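PDB 6NLR: histidinol-phosphatase from Listeria monocytogenes serotype 4b str. H7858, which probably hydrolyses histidinol phosphate to histidinol and phosphate in histidine biosynthesis, using a trinuclear metal centre of the PHP family. Local coordinates for residues A[4-9]-A[256-261]. Numbering follows the deposited sequence.
Sequences DGHTHT and GSDSHG. With CO (cobalt (II) ion), chain F; MN (manganese (II) ion), chain D.
The imidazole of His-8 lies over one face of the His-260 ring in an offset stack, centroids 4.2 Å apart and planes 25° from parallel, while its CB rests over the same ring in a CH-pi contact. The paired rings serve different metals: His-8 NE2 binds the cobalt ion and His-260 NE2 a manganese ion. Asp-258 joins the first of these sites. Asp-258 OD1 coordinates the cobalt at 2.2 Å and lies in the plane of the His-8 ring at its edge, brought there by the shared metal, whereas Asp-258 CG sits over a face of the His-6 ring. His-6 CG is anti to the backbone N (chi1 -166°), which lets His-6 NE2 reach the cobalt at 2.1 Å; Glu-93 adds another ligand. Histidine suits these posts because one ring nitrogen can take the metal while the other is anchored: His-8 ND1 hydrogen-bonds to Glu-39, and His-260 ND1 to Asp-258 O at 2.8 Å. Asp-258 OD2 is held by Asn-224 and accepts a hydrogen bond from the cobalt-bound water.

The backbones behind these ligands tie strand 3-7 and the residues after it to the loop following strand 253-256. His-8 N donates to Ser-259 O at 2.8 Å, and Asp-258 N and Ser-259 N both make weak bonds to His-6 O. Asp-4 OD1 accepts hydrogen bonds from His-6 N, closing an Asx turn, and from Ser-257 N, which arrive from opposite faces of the carboxylate. Serine's short side chain suits the buried turn, where Ser-259 OG donates to Ser-257 OG. A side chain at Gly-256 would run into His-6 CB. Holding His-8 and His-260 at their second nitrogens probably preorganises the site; a sulfate beside Asp-258 may mark the phosphate position, and the cobalt would be expected to polarise its water, consistent with phosphate ester hydrolysis.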
loop_
_atom_site.group_PDB
_atom_site.type_symbol
_atom_site.label_atom_id
_atom_site.label_comp_id
_atom_site.label_asym_id
_atom_site.label_seq_id
_atom_site.Cartn_x
_atom_site.Cartn_y
_atom_site.Cartn_z
ATOM N N ASP A 4 1.824 10.486 9.484
ATOM C CA ASP A 4 1.828 9.862 8.140
ATOM C C ASP A 4 2.366 8.439 8.318
ATOM O O ASP A 4 3.512 8.276 8.787
ATOM C CB ASP A 4 2.591 10.728 7.130
ATOM C CG ASP A 4 2.449 10.259 5.685
ATOM O OD1 ASP A 4 1.946 9.110 5.459
ATOM O OD2 ASP A 4 2.862 11.036 4.771
ATOM N N GLY A 5 1.550 7.444 7.978
ATOM C CA GLY A 5 1.902 6.028 8.150
ATOM C C GLY A 5 2.431 5.406 6.877
ATOM O O GLY A 5 2.656 4.177 6.901
ATOM N N HIS A 6 2.658 6.170 5.798
ATOM C CA HIS A 6 2.987 5.552 4.483
ATOM C C HIS A 6 3.815 6.498 3.594
ATOM O O HIS A 6 3.229 7.310 2.837
ATOM C CB HIS A 6 1.684 5.060 3.846
ATOM C CG HIS A 6 1.868 4.131 2.695
ATOM N ND1 HIS A 6 0.854 3.294 2.275
ATOM C CD2 HIS A 6 2.898 3.940 1.848
ATOM C CE1 HIS A 6 1.263 2.615 1.221
ATOM N NE2 HIS A 6 2.516 2.989 0.938
ATOM N N THR A 7 5.143 6.361 3.626
ATOM C CA THR A 7 6.062 7.151 2.757
ATOM C C THR A 7 7.166 6.259 2.194
ATOM O O THR A 7 7.482 5.198 2.802
ATOM C CB THR A 7 6.677 8.341 3.501
ATOM O OG1 THR A 7 7.672 7.858 4.413
ATOM C CG2 THR A 7 5.625 9.145 4.228
ATOM N N HIS A 8 7.745 6.730 1.102
ATOM C CA HIS A 8 8.818 6.068 0.322
ATOM C C HIS A 8 10.036 6.993 0.268
ATOM O O HIS A 8 9.959 8.119 0.805
ATOM C CB HIS A 8 8.248 5.654 -1.047
ATOM C CG HIS A 8 7.179 4.618 -0.915
ATOM N ND1 HIS A 8 7.476 3.275 -0.757
ATOM C CD2 HIS A 8 5.835 4.718 -0.829
ATOM C CE1 HIS A 8 6.348 2.591 -0.640
ATOM N NE2 HIS A 8 5.330 3.462 -0.641
ATOM N N THR A 9 11.112 6.537 -0.377
ATOM C CA THR A 9 12.463 7.133 -0.288
ATOM C C THR A 9 13.168 7.040 -1.637
ATOM O O THR A 9 12.568 6.504 -2.599
ATOM C CB THR A 9 13.294 6.386 0.766
ATOM O OG1 THR A 9 13.616 5.072 0.291
ATOM C CG2 THR A 9 12.573 6.262 2.087
ATOM N N GLY A 256 -2.102 7.942 5.251
ATOM C CA GLY A 256 -0.938 7.566 4.425
ATOM C C GLY A 256 -0.923 8.387 3.147
ATOM O O GLY A 256 -1.877 8.226 2.352
ATOM N N SER A 257 0.094 9.246 2.972
ATOM C CA SER A 257 0.313 10.081 1.762
ATOM C C SER A 257 0.772 9.202 0.593
ATOM O O SER A 257 0.603 9.608 -0.556
ATOM C CB SER A 257 1.346 11.155 2.037
ATOM O OG SER A 257 2.628 10.582 2.341
ATOM N N ASP A 258 1.376 8.055 0.882
ATOM C CA ASP A 258 2.093 7.238 -0.130
ATOM C C ASP A 258 3.118 8.117 -0.872
ATOM O O ASP A 258 3.248 7.974 -2.100
ATOM C CB ASP A 258 1.107 6.566 -1.078
ATOM C CG ASP A 258 1.489 5.135 -1.391
ATOM O OD1 ASP A 258 2.687 4.827 -1.317
ATOM O OD2 ASP A 258 0.579 4.336 -1.653
ATOM N N SER A 259 3.805 9.011 -0.164
ATOM C CA SER A 259 4.716 10.022 -0.767
ATOM C C SER A 259 5.904 9.324 -1.442
ATOM O O SER A 259 6.538 8.466 -0.787
ATOM C CB SER A 259 5.156 11.018 0.271
ATOM O OG SER A 259 4.082 11.893 0.610
ATOM N N HIS A 260 6.182 9.665 -2.701
ATOM C CA HIS A 260 7.362 9.194 -3.466
ATOM C C HIS A 260 8.321 10.364 -3.724
ATOM O O HIS A 260 9.350 10.165 -4.439
ATOM C CB HIS A 260 6.880 8.488 -4.729
ATOM C CG HIS A 260 6.370 7.123 -4.431
ATOM N ND1 HIS A 260 5.185 6.896 -3.775
ATOM C CD2 HIS A 260 6.894 5.903 -4.677
ATOM C CE1 HIS A 260 4.984 5.603 -3.651
ATOM N NE2 HIS A 260 6.012 4.968 -4.177
ATOM N N GLY A 261 8.030 11.514 -3.114
ATOM C CA GLY A 261 8.829 12.738 -3.233
ATOM C C GLY A 261 8.304 13.828 -2.320
ATOM O O GLY A 261 7.238 13.638 -1.708
HETATM CO CO CO F . 3.297 2.714 -1.025
HETATM MN MN MN D . 5.896 2.862 -4.679
HETATM O O HOH W 1 10.073 7.446 -3.486
HETATM O O HOH W 2 1.456 1.857 -1.886
#